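Local coordinates for dehydroquinate synthase (Thermus thermophilus, PDB 1UJN), which probably catalyses the conversion of 3-deoxy-D-arabino-heptulosonate 7-phosphate to 3-dehydroquinate, the second step of chorismate biosynthesis, with a divalent metal and NAD(+), at residues W76-G81 with A105-G110; E173-G178 with A185-E190; V189-L192 with P197-E200; V251-L256 with P284-L289. All blocks are in the same frame, centred on the assembly; numbering follows the deposited sequence.

Interaction 1 (W76-G81 with A105-G110); sequences WLAEKG and ATYLRG
L77 lies across one face of the Y107 ring, its CB 3.9 Å from the ring centroid in a CH-pi contact 19° off the ring normal. CB sits nearest the hydroxyl half of the ring, 3.8 Å from Y107 CE1, while L77 CD1 reaches back to the root of the ring, 3.9 Å from Y107 CG. The opposite face is taken by L108, the next residue in the chain, whose CG rests 3.6 Å above the ring plane, so the tyrosine is held between two leucines. Y107 chi1 of 179° sets the ring opposite the backbone N and carries it from the end of helix 94-106 to the last turn of helix 67-80. There Y107 OH comes 3.6 Å from A78 CA, and its hydrogen-bond partner is the carbonyl O of L82, just past the Schellman motif that ends the helix at G81. The second subunit also packs its L142 on Y107 and its E138 on A78. The arrangement joins the C-terminal ends of two successive helices of the Rossmann-like alpha/beta N-terminal domain, linked in the chain through strand 87-92, at the dimer interface.

Interaction 2 (E173-G178 with A185-E190); sequences EAFKHG and ALLKVE
The tight part of this contact is the meeting of F175 and L187, where a methyl group stands almost squarely on an aromatic face. L187 CD2 lies 3.7 Å from the centroid of the F175 ring, only 7° off its normal, and the same methyl is 3.4 Å from the backbone O of F175. The two side chains cross at about a right angle. F175 CG is anti to the backbone N (chi1 -177°), which swings the ring out beside the returning chain, with CD1 3.7 Å from L187 CA. A second close fit is made by L186 CB, 3.6 Å from G178 CA, at a point where the glycine lets the two backbones come within 4.7 Å between the CA atoms of G178 and L186. Toward the other end of 185-190 the contact thins: V189 only approaches the helix, and the side chains of K188 and E190 are exposed. On the far flank of the helix, E173 of the predicted zinc site is salt-bridged to K176, and H177 ND1 bonds to the carbonyl O of A206. Across the segments no hydrogen bond forms, so the chain reversal rests mainly on close apolar packing. The CA-H...O contact from F175 CA to L186 O (3.4 Å) is a weak polar supplement, which probably offsets only in part the lack of a conventional donor for this buried oxygen.

Interaction 3 (V189-L192 with P197-E200); sequences VEDL and PRLE
R198 grips D191 side-on with two nearly straight hydrogen bonds that together form a salt bridge: NE to D191 OD2 at 2.7 Å and NH2 to D191 OD1 at 2.8 Å. Each carboxylate oxygen offers its syn lone pair, and carboxylate and guanidinium planes lie 19° apart, nearly coplanar, so the pairing fixes the rotation of both groups. D191 CG stands between its backbone N and carbonyl carbon (chi1 61°), which turns the carboxylate toward an arginine chain that arrives extended from the opposite direction. R198 NH2 has a second partner in the carbonyl O of K188, and the one nitrogen thus ties together the backbone before the 189-192 turn and the side chain within it. Outward from the charges comes L192, crossing the arginine at about a right angle. Its CD2 sits over the centre of one guanidinium face, 3.7 Å from R198 CZ, and also lies 4.3 Å from L199 CD1 at the start of helix 199-216. The type I turn from V189 to L192, closed by L192 N to V189 O, presents D191 and L192 together. L192 also packs on F202 and L171, and L199 on F167, so the contact joins the loop after helix 164-181 to the start of helix 199-216 and the residue just before it, while V189 touches W280 of helix 271-281.

Interaction 4 (V251-L256 with P284-L289); sequences VAYGLL and PPLPPL
Y253 projects from helix 247-264 toward the proline-rich chain 284-289 and ends on its backbone. CB starts it off in that direction, and with CG anti to the carbonyl carbon (chi1 -80°) the ring extends to meet L286, which comes from the opposite side. Y253 CG is 4.0 Å from L286 CD1, the methyl that lies over the ring centre. This CH-pi contact is well centred, with L286 CD1 3.7 Å from the centroid of the Y253 ring and 5° off the normal. Along one side of the ring, CD1 and then CE1 approach the other methyl, the closer approach being Y253 CE1 to L286 CD2 at 3.5 Å. CE2, on the other side, stays under L286 CD1. At Y253 CZ the branch point takes over, with L286 CG 3.6 Å away, so that the branched end of the leucine, CG with both methyls, covers this face. The tip, Y253 OH, donates a hydrogen bond of 2.7 Å to P284 O. The acceptor lies near the ring plane, but the hydroxyl meets the carbonyl from above its plane, 53° out of it. P283, L237, L341 and L346 pack elsewhere around the tyrosine, and L286 also touches W337 of helix 327-342. A buried phenol is therefore satisfied by a main-chain carbonyl while its face is shielded by a leucine, and this one polar bond with an apolar lid joins the helix to a segment whose prolines lack backbone N-H donors.

Overall arrangement
From the N terminus, interaction 1 comes first, spanning strand 87-92 to bring together the ends of helices 67-80 and 94-106 in the N-terminal part, against the second subunit. It closes before the others open and lies on the opposite side of the chain's centre, about 39 to 41 Å from them between centres. Interaction 2 folds the chain back on helix 164-181. Interaction 3 begins where it ends, sharing V189 and E190, and carries the chain into helix 199-216. Interaction 4 follows separately, closing a largely helical excursion between 251-256 and 284-289; its helix packs against interaction 2 through L255 on F175 and V251 on E173. None nests within another.

Interaction 1 (W76-G81 with A105-G110)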
loop_
_atom_site.group_PDB
_atom_site.type_symbol
_atom_site.label_atom_id
_atom_site.label_comp_id
_atom_site.label_asym_id
_atom_site.label_seq_id
_atom_site.Cartn_x
_atom_site.Cartn_y
_atom_site.Cartn_z
ATOM N N TRP A 76 -12.114 -9.851 8.440
ATOM C CA TRP A 76 -11.945 -11.182 9.010
ATOM C C TRP A 76 -10.697 -11.174 9.894
ATOM O O TRP A 76 -10.719 -11.680 11.016
ATOM C CB TRP A 76 -11.816 -12.219 7.885
ATOM C CG TRP A 76 -11.575 -13.615 8.362
ATOM C CD1 TRP A 76 -12.439 -14.407 9.063
ATOM C CD2 TRP A 76 -10.374 -14.374 8.202
ATOM N NE1 TRP A 76 -11.848 -15.614 9.353
ATOM C CE2 TRP A 76 -10.580 -15.621 8.837
ATOM C CE3 TRP A 76 -9.143 -14.125 7.584
ATOM C CZ2 TRP A 76 -9.598 -16.615 8.870
ATOM C CZ3 TRP A 76 -8.163 -15.119 7.617
ATOM C CH2 TRP A 76 -8.401 -16.347 8.257
ATOM N N LEU A 77 -9.614 -10.579 9.393
ATOM C CA LEU A 77 -8.372 -10.495 10.158
ATOM C C LEU A 77 -8.570 -9.623 11.401
ATOM O O LEU A 77 -8.152 -9.988 12.502
ATOM C CB LEU A 77 -7.254 -9.905 9.289
ATOM C CG LEU A 77 -6.829 -10.728 8.069
ATOM C CD1 LEU A 77 -5.786 -9.971 7.255
ATOM C CD2 LEU A 77 -6.262 -12.048 8.535
ATOM N N ALA A 78 -9.215 -8.476 11.215
ATOM C CA ALA A 78 -9.480 -7.544 12.305
ATOM C C ALA A 78 -10.294 -8.222 13.402
ATOM O O ALA A 78 -9.981 -8.108 14.582
ATOM C CB ALA A 78 -10.233 -6.327 11.777
ATOM N N GLU A 79 -11.343 -8.923 12.995
ATOM C CA GLU A 79 -12.213 -9.628 13.930
ATOM C C GLU A 79 -11.442 -10.557 14.864
ATOM O O GLU A 79 -11.766 -10.664 16.047
ATOM C CB GLU A 79 -13.258 -10.430 13.151
ATOM C CG GLU A 79 -14.030 -11.425 13.991
ATOM C CD GLU A 79 -15.049 -12.192 13.179
ATOM O OE1 GLU A 79 -15.227 -11.857 11.987
ATOM O OE2 GLU A 79 -15.674 -13.125 13.733
ATOM N N LYS A 80 -10.427 -11.234 14.332
ATOM C CA LYS A 80 -9.630 -12.158 15.131
ATOM C C LYS A 80 -8.593 -11.419 15.981
ATOM O O LYS A 80 -7.939 -11.990 16.844
ATOM C CB LYS A 80 -8.927 -13.127 14.179
ATOM C CG LYS A 80 -9.711 -14.428 13.994
ATOM C CD LYS A 80 -10.200 -14.611 12.555
ATOM C CE LYS A 80 -11.728 -14.679 12.459
ATOM N NZ LYS A 80 -12.169 -16.065 12.600
ATOM N N GLY A 81 -8.442 -10.123 15.732
ATOM C CA GLY A 81 -7.495 -9.331 16.489
ATOM C C GLY A 81 -6.042 -9.586 16.133
ATOM O O GLY A 81 -5.160 -9.391 16.964
ATOM N N ALA A 105 -0.270 -6.366 2.367
ATOM C CA ALA A 105 0.392 -5.085 2.173
ATOM C C ALA A 105 -0.298 -3.928 2.873
ATOM O O ALA A 105 0.351 -2.939 3.207
ATOM C CB ALA A 105 0.506 -4.772 0.680
ATOM N N THR A 106 -1.597 -4.059 3.125
ATOM C CA THR A 106 -2.345 -2.962 3.714
ATOM C C THR A 106 -2.961 -3.159 5.087
ATOM O O THR A 106 -3.318 -2.178 5.737
ATOM C CB THR A 106 -3.439 -2.505 2.735
ATOM O OG1 THR A 106 -4.309 -3.607 2.444
ATOM C CG2 THR A 106 -2.797 -2.005 1.426
ATOM N N TYR A 107 -3.100 -4.405 5.530
ATOM C CA TYR A 107 -3.663 -4.663 6.854
ATOM C C TYR A 107 -2.677 -4.070 7.862
ATOM O O TYR A 107 -1.500 -4.433 7.863
ATOM C CB TYR A 107 -3.818 -6.172 7.093
ATOM C CG TYR A 107 -4.389 -6.512 8.462
ATOM C CD1 TYR A 107 -5.672 -6.107 8.820
ATOM C CD2 TYR A 107 -3.627 -7.200 9.408
ATOM C CE1 TYR A 107 -6.189 -6.375 10.089
ATOM C CE2 TYR A 107 -4.134 -7.474 10.685
ATOM C CZ TYR A 107 -5.416 -7.055 11.014
ATOM O OH TYR A 107 -5.931 -7.310 12.269
ATOM N N LEU A 108 -3.160 -3.154 8.703
ATOM C CA LEU A 108 -2.325 -2.474 9.700
ATOM C C LEU A 108 -1.106 -1.826 9.037
ATOM O O LEU A 108 -0.056 -1.658 9.650
ATOM C CB LEU A 108 -1.880 -3.459 10.788
ATOM C CG LEU A 108 -3.021 -4.138 11.556
ATOM C CD1 LEU A 108 -2.456 -5.112 12.577
ATOM C CD2 LEU A 108 -3.882 -3.080 12.232
ATOM N N ARG A 109 -1.282 -1.451 7.775
ATOM C CA ARG A 109 -0.262 -0.821 6.950
ATOM C C ARG A 109 0.854 -1.779 6.543
ATOM O O ARG A 109 1.938 -1.349 6.147
ATOM C CB ARG A 109 0.326 0.433 7.629
ATOM C CG ARG A 109 -0.728 1.471 8.020
ATOM C CD ARG A 109 -0.117 2.855 8.220
ATOM N NE ARG A 109 -1.108 3.828 8.671
ATOM C CZ ARG A 109 -1.399 4.068 9.946
ATOM N NH1 ARG A 109 -0.773 3.404 10.914
ATOM N NH2 ARG A 109 -2.318 4.979 10.254
ATOM N N GLY A 110 0.585 -3.076 6.643
ATOM C CA GLY A 110 1.569 -4.045 6.207
ATOM C C GLY A 110 2.038 -5.112 7.168
ATOM O O GLY A 110 2.601 -4.810 8.216
#

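Interaction 2 (E173-G178 with A185-E190)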
loop_
_atom_site.group_PDB
_atom_site.type_symbol
_atom_site.label_atom_id
_atom_site.label_comp_id
_atom_site.label_asym_id
_atom_site.label_seq_id
_atom_site.Cartn_x
_atom_site.Cartn_y
_atom_site.Cartn_z
ATOM N N GLU A 173 4.240 -19.108 -20.034
ATOM C CA GLU A 173 5.010 -18.037 -19.422
ATOM C C GLU A 173 6.481 -18.441 -19.313
ATOM O O GLU A 173 7.377 -17.610 -19.479
ATOM C CB GLU A 173 4.456 -17.727 -18.031
ATOM C CG GLU A 173 4.383 -16.243 -17.701
ATOM C CD GLU A 173 3.344 -15.504 -18.534
ATOM O OE1 GLU A 173 2.199 -15.344 -18.061
ATOM O OE2 GLU A 173 3.669 -15.090 -19.663
ATOM N N ALA A 174 6.725 -19.719 -19.028
ATOM C CA ALA A 174 8.089 -20.230 -18.913
ATOM C C ALA A 174 8.739 -20.155 -20.297
ATOM O O ALA A 174 9.904 -19.769 -20.440
ATOM C CB ALA A 174 8.065 -21.673 -18.416
ATOM N N PHE A 175 7.965 -20.530 -21.307
ATOM C CA PHE A 175 8.405 -20.510 -22.697
ATOM C C PHE A 175 8.830 -19.085 -23.037
ATOM O O PHE A 175 9.849 -18.861 -23.690
ATOM C CB PHE A 175 7.246 -20.936 -23.600
ATOM C CG PHE A 175 7.602 -21.019 -25.056
ATOM C CD1 PHE A 175 7.945 -22.239 -25.633
ATOM C CD2 PHE A 175 7.586 -19.881 -25.853
ATOM C CE1 PHE A 175 8.268 -22.326 -26.988
ATOM C CE2 PHE A 175 7.908 -19.954 -27.212
ATOM C CZ PHE A 175 8.249 -21.181 -27.777
ATOM N N LYS A 176 8.027 -18.125 -22.591
ATOM C CA LYS A 176 8.306 -16.713 -22.825
ATOM C C LYS A 176 9.667 -16.340 -22.223
ATOM O O LYS A 176 10.465 -15.640 -22.859
ATOM C CB LYS A 176 7.205 -15.863 -22.197
ATOM C CG LYS A 176 7.315 -14.372 -22.485
ATOM C CD LYS A 176 6.330 -13.582 -21.630
ATOM C CE LYS A 176 6.708 -13.663 -20.154
ATOM N NZ LYS A 176 5.819 -12.819 -19.306
ATOM N N HIS A 177 9.929 -16.804 -20.999
ATOM C CA HIS A 177 11.211 -16.525 -20.347
ATOM C C HIS A 177 12.341 -17.118 -21.183
ATOM O O HIS A 177 13.446 -16.569 -21.236
ATOM C CB HIS A 177 11.273 -17.140 -18.944
ATOM C CG HIS A 177 10.305 -16.548 -17.971
ATOM N ND1 HIS A 177 10.047 -17.111 -16.739
ATOM C CD2 HIS A 177 9.523 -15.445 -18.052
ATOM C CE1 HIS A 177 9.150 -16.378 -16.103
ATOM N NE2 HIS A 177 8.815 -15.362 -16.877
ATOM N N GLY A 178 12.056 -18.250 -21.822
ATOM C CA GLY A 178 13.048 -18.905 -22.659
ATOM C C GLY A 178 13.466 -18.004 -23.803
ATOM O O GLY A 178 14.658 -17.867 -24.102
ATOM N N ALA A 185 16.288 -24.552 -23.195
ATOM C CA ALA A 185 15.657 -25.544 -22.328
ATOM C C ALA A 185 14.221 -25.175 -21.959
ATOM O O ALA A 185 13.361 -26.049 -21.816
ATOM C CB ALA A 185 16.490 -25.732 -21.062
ATOM N N LEU A 186 13.963 -23.882 -21.808
ATOM C CA LEU A 186 12.627 -23.420 -21.446
ATOM C C LEU A 186 11.641 -23.450 -22.610
ATOM O O LEU A 186 10.441 -23.226 -22.425
ATOM C CB LEU A 186 12.711 -22.011 -20.851
ATOM C CG LEU A 186 13.344 -21.978 -19.460
ATOM C CD1 LEU A 186 13.520 -20.547 -18.984
ATOM C CD2 LEU A 186 12.440 -22.757 -18.492
ATOM N N LEU A 187 12.137 -23.735 -23.810
ATOM C CA LEU A 187 11.265 -23.804 -24.980
ATOM C C LEU A 187 10.778 -25.239 -25.180
ATOM O O LEU A 187 9.913 -25.502 -26.012
ATOM C CB LEU A 187 12.014 -23.332 -26.233
ATOM C CG LEU A 187 12.640 -21.935 -26.200
ATOM C CD1 LEU A 187 13.227 -21.610 -27.569
ATOM C CD2 LEU A 187 11.594 -20.894 -25.814
ATOM N N LYS A 188 11.335 -26.157 -24.398
ATOM C CA LYS A 188 10.994 -27.576 -24.471
ATOM C C LYS A 188 9.899 -27.908 -23.453
ATOM O O LYS A 188 10.188 -28.160 -22.280
ATOM C CB LYS A 188 12.258 -28.398 -24.190
ATOM C CG LYS A 188 12.095 -29.910 -24.237
ATOM C CD LYS A 188 13.411 -30.581 -23.848
ATOM C CE LYS A 188 13.324 -32.103 -23.895
ATOM N NZ LYS A 188 13.174 -32.621 -25.285
ATOM N N VAL A 189 8.647 -27.930 -23.914
ATOM C CA VAL A 189 7.503 -28.187 -23.038
ATOM C C VAL A 189 6.543 -29.299 -23.481
ATOM O O VAL A 189 5.785 -29.826 -22.665
ATOM C CB VAL A 189 6.656 -26.905 -22.869
ATOM C CG1 VAL A 189 7.521 -25.761 -22.347
ATOM C CG2 VAL A 189 6.025 -26.527 -24.200
ATOM N N GLU A 190 6.578 -29.651 -24.765
ATOM C CA GLU A 190 5.682 -30.668 -25.324
ATOM C C GLU A 190 5.452 -31.942 -24.508
ATOM O O GLU A 190 4.373 -32.528 -24.571
ATOM C CB GLU A 190 6.150 -31.056 -26.731
ATOM C CG GLU A 190 6.207 -29.894 -27.706
ATOM C CD GLU A 190 6.527 -30.334 -29.127
ATOM O OE1 GLU A 190 7.555 -31.018 -29.329
ATOM O OE2 GLU A 190 5.750 -29.991 -30.043
#

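Interaction 3 (V189-L192 with P197-E200)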
loop_
_atom_site.group_PDB
_atom_site.type_symbol
_atom_site.label_atom_id
_atom_site.label_comp_id
_atom_site.label_asym_id
_atom_site.label_seq_id
_atom_site.Cartn_x
_atom_site.Cartn_y
_atom_site.Cartn_z
ATOM N N VAL A 189 8.647 -27.930 -23.914
ATOM C CA VAL A 189 7.503 -28.187 -23.038
ATOM C C VAL A 189 6.543 -29.299 -23.481
ATOM O O VAL A 189 5.785 -29.826 -22.665
ATOM C CB VAL A 189 6.656 -26.905 -22.869
ATOM C CG1 VAL A 189 7.521 -25.761 -22.347
ATOM C CG2 VAL A 189 6.025 -26.527 -24.200
ATOM N N GLU A 190 6.578 -29.651 -24.765
ATOM C CA GLU A 190 5.682 -30.668 -25.324
ATOM C C GLU A 190 5.452 -31.942 -24.508
ATOM O O GLU A 190 4.373 -32.528 -24.571
ATOM C CB GLU A 190 6.150 -31.056 -26.731
ATOM C CG GLU A 190 6.207 -29.894 -27.706
ATOM C CD GLU A 190 6.527 -30.334 -29.127
ATOM O OE1 GLU A 190 7.555 -31.018 -29.329
ATOM O OE2 GLU A 190 5.750 -29.991 -30.043
ATOM N N ASP A 191 6.451 -32.369 -23.744
ATOM C CA ASP A 191 6.338 -33.595 -22.954
ATOM C C ASP A 191 5.900 -33.386 -21.509
ATOM O O ASP A 191 5.481 -34.330 -20.835
ATOM C CB ASP A 191 7.683 -34.319 -22.936
ATOM C CG ASP A 191 8.780 -33.480 -22.305
ATOM O OD1 ASP A 191 9.148 -32.449 -22.904
ATOM O OD2 ASP A 191 9.263 -33.846 -21.211
ATOM N N LEU A 192 6.010 -32.152 -21.034
ATOM C CA LEU A 192 5.670 -31.828 -19.656
ATOM C C LEU A 192 4.230 -32.077 -19.227
ATOM O O LEU A 192 3.285 -31.746 -19.941
ATOM C CB LEU A 192 6.034 -30.366 -19.367
ATOM C CG LEU A 192 7.521 -29.997 -19.430
ATOM C CD1 LEU A 192 7.675 -28.492 -19.231
ATOM C CD2 LEU A 192 8.293 -30.760 -18.361
ATOM N N PRO A 197 8.779 -36.210 -14.348
ATOM C CA PRO A 197 9.838 -36.169 -13.336
ATOM C C PRO A 197 10.818 -35.012 -13.522
ATOM O O PRO A 197 11.504 -34.619 -12.582
ATOM C CB PRO A 197 10.505 -37.538 -13.479
ATOM C CG PRO A 197 10.296 -37.866 -14.923
ATOM C CD PRO A 197 8.863 -37.444 -15.148
ATOM N N ARG A 198 10.876 -34.460 -14.731
ATOM C CA ARG A 198 11.784 -33.352 -15.005
ATOM C C ARG A 198 11.105 -31.994 -14.793
ATOM O O ARG A 198 11.717 -30.946 -15.001
ATOM C CB ARG A 198 12.319 -33.447 -16.438
ATOM C CG ARG A 198 11.362 -32.968 -17.521
ATOM C CD ARG A 198 11.949 -33.231 -18.902
ATOM N NE ARG A 198 11.229 -32.546 -19.972
ATOM C CZ ARG A 198 11.382 -31.261 -20.277
ATOM N NH1 ARG A 198 12.234 -30.504 -19.592
ATOM N NH2 ARG A 198 10.689 -30.733 -21.274
ATOM N N LEU A 199 9.846 -32.019 -14.365
ATOM C CA LEU A 199 9.098 -30.782 -14.143
ATOM C C LEU A 199 9.746 -29.869 -13.103
ATOM O O LEU A 199 9.871 -28.663 -13.321
ATOM C CB LEU A 199 7.660 -31.089 -13.717
ATOM C CG LEU A 199 6.780 -29.855 -13.467
ATOM C CD1 LEU A 199 6.656 -29.048 -14.746
ATOM C CD2 LEU A 199 5.397 -30.287 -12.982
ATOM N N GLU A 200 10.155 -30.436 -11.971
ATOM C CA GLU A 200 10.775 -29.631 -10.920
ATOM C C GLU A 200 11.922 -28.772 -11.449
ATOM O O GLU A 200 11.960 -27.564 -11.214
ATOM C CB GLU A 200 11.281 -30.531 -9.783
ATOM C CG GLU A 200 12.193 -29.822 -8.794
ATOM C CD GLU A 200 12.624 -30.706 -7.632
ATOM O OE1 GLU A 200 13.744 -30.506 -7.120
ATOM O OE2 GLU A 200 11.841 -31.586 -7.220
#

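Interaction 4 (V251-L256 with P284-L289)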
loop_
_atom_site.group_PDB
_atom_site.type_symbol
_atom_site.label_atom_id
_atom_site.label_comp_id
_atom_site.label_asym_id
_atom_site.label_seq_id
_atom_site.Cartn_x
_atom_site.Cartn_y
_atom_site.Cartn_z
ATOM N N VAL A 251 -1.276 -14.900 -24.217
ATOM C CA VAL A 251 0.160 -14.704 -24.347
ATOM C C VAL A 251 0.704 -15.551 -25.491
ATOM O O VAL A 251 1.515 -15.075 -26.288
ATOM C CB VAL A 251 0.900 -15.080 -23.050
ATOM C CG1 VAL A 251 2.412 -15.072 -23.289
ATOM C CG2 VAL A 251 0.539 -14.088 -21.947
ATOM N N ALA A 252 0.257 -16.801 -25.578
ATOM C CA ALA A 252 0.714 -17.693 -26.637
ATOM C C ALA A 252 0.424 -17.075 -28.004
ATOM O O ALA A 252 1.278 -17.097 -28.901
ATOM C CB ALA A 252 0.030 -19.047 -26.517
ATOM N N TYR A 253 -0.781 -16.530 -28.155
ATOM C CA TYR A 253 -1.181 -15.886 -29.407
ATOM C C TYR A 253 -0.300 -14.663 -29.662
ATOM O O TYR A 253 0.093 -14.398 -30.796
ATOM C CB TYR A 253 -2.652 -15.450 -29.342
ATOM C CG TYR A 253 -3.649 -16.559 -29.601
ATOM C CD1 TYR A 253 -4.678 -16.829 -28.695
ATOM C CD2 TYR A 253 -3.590 -17.311 -30.771
ATOM C CE1 TYR A 253 -5.627 -17.818 -28.957
ATOM C CE2 TYR A 253 -4.532 -18.300 -31.043
ATOM C CZ TYR A 253 -5.549 -18.545 -30.134
ATOM O OH TYR A 253 -6.495 -19.503 -30.422
ATOM N N GLY A 254 0.008 -13.927 -28.595
ATOM C CA GLY A 254 0.845 -12.743 -28.712
ATOM C C GLY A 254 2.272 -13.100 -29.095
ATOM O O GLY A 254 2.951 -12.333 -29.781
ATOM N N LEU A 255 2.727 -14.271 -28.657
ATOM C CA LEU A 255 4.078 -14.729 -28.975
ATOM C C LEU A 255 4.218 -15.009 -30.465
ATOM O O LEU A 255 5.273 -14.761 -31.058
ATOM C CB LEU A 255 4.415 -15.988 -28.177
ATOM C CG LEU A 255 4.553 -15.762 -26.670
ATOM C CD1 LEU A 255 4.871 -17.078 -25.979
ATOM C CD2 LEU A 255 5.653 -14.752 -26.410
ATOM N N LEU A 256 3.157 -15.534 -31.070
ATOM C CA LEU A 256 3.186 -15.811 -32.500
ATOM C C LEU A 256 3.297 -14.480 -33.245
ATOM O O LEU A 256 4.060 -14.351 -34.207
ATOM C CB LEU A 256 1.917 -16.544 -32.935
ATOM C CG LEU A 256 1.804 -16.825 -34.437
ATOM C CD1 LEU A 256 2.960 -17.706 -34.878
ATOM C CD2 LEU A 256 0.478 -17.498 -34.738
ATOM N N PRO A 284 -8.027 -21.876 -27.182
ATOM C CA PRO A 284 -9.391 -21.776 -27.708
ATOM C C PRO A 284 -9.441 -20.865 -28.934
ATOM O O PRO A 284 -8.778 -19.823 -28.972
ATOM C CB PRO A 284 -10.176 -21.214 -26.525
ATOM C CG PRO A 284 -9.158 -20.376 -25.809
ATOM C CD PRO A 284 -7.924 -21.253 -25.849
ATOM N N PRO A 285 -10.211 -21.262 -29.961
ATOM C CA PRO A 285 -10.346 -20.476 -31.191
ATOM C C PRO A 285 -10.787 -19.046 -30.901
ATOM O O PRO A 285 -11.567 -18.803 -29.983
ATOM C CB PRO A 285 -11.384 -21.262 -31.984
ATOM C CG PRO A 285 -11.067 -22.679 -31.599
ATOM C CD PRO A 285 -10.895 -22.562 -30.096
ATOM N N LEU A 286 -10.286 -18.109 -31.698
ATOM C CA LEU A 286 -10.600 -16.696 -31.528
ATOM C C LEU A 286 -11.745 -16.218 -32.408
ATOM O O LEU A 286 -12.045 -16.818 -33.439
ATOM C CB LEU A 286 -9.363 -15.849 -31.843
ATOM C CG LEU A 286 -8.110 -16.101 -31.005
ATOM C CD1 LEU A 286 -6.951 -15.263 -31.552
ATOM C CD2 LEU A 286 -8.401 -15.750 -29.549
ATOM N N PRO A 287 -12.404 -15.118 -32.004
ATOM C CA PRO A 287 -13.519 -14.546 -32.763
ATOM C C PRO A 287 -12.929 -13.711 -33.897
ATOM O O PRO A 287 -11.790 -13.258 -33.806
ATOM C CB PRO A 287 -14.220 -13.685 -31.729
ATOM C CG PRO A 287 -13.069 -13.159 -30.925
ATOM C CD PRO A 287 -12.211 -14.396 -30.733
ATOM N N PRO A 288 -13.691 -13.498 -34.979
ATOM C CA PRO A 288 -13.128 -12.695 -36.067
ATOM C C PRO A 288 -12.613 -11.355 -35.561
ATOM O O PRO A 288 -13.216 -10.731 -34.686
ATOM C CB PRO A 288 -14.297 -12.564 -37.047
ATOM C CG PRO A 288 -15.517 -12.754 -36.178
ATOM C CD PRO A 288 -15.093 -13.859 -35.252
ATOM N N LEU A 289 -11.483 -10.926 -36.106
ATOM C CA LEU A 289 -10.875 -9.670 -35.698
ATOM C C LEU A 289 -10.198 -8.969 -36.872
ATOM O O LEU A 289 -9.533 -9.602 -37.690
ATOM C CB LEU A 289 -9.869 -9.936 -34.574
ATOM C CG LEU A 289 -9.268 -11.348 -34.557
ATOM C CD1 LEU A 289 -8.414 -11.568 -35.802
ATOM C CD2 LEU A 289 -8.438 -11.540 -33.296
#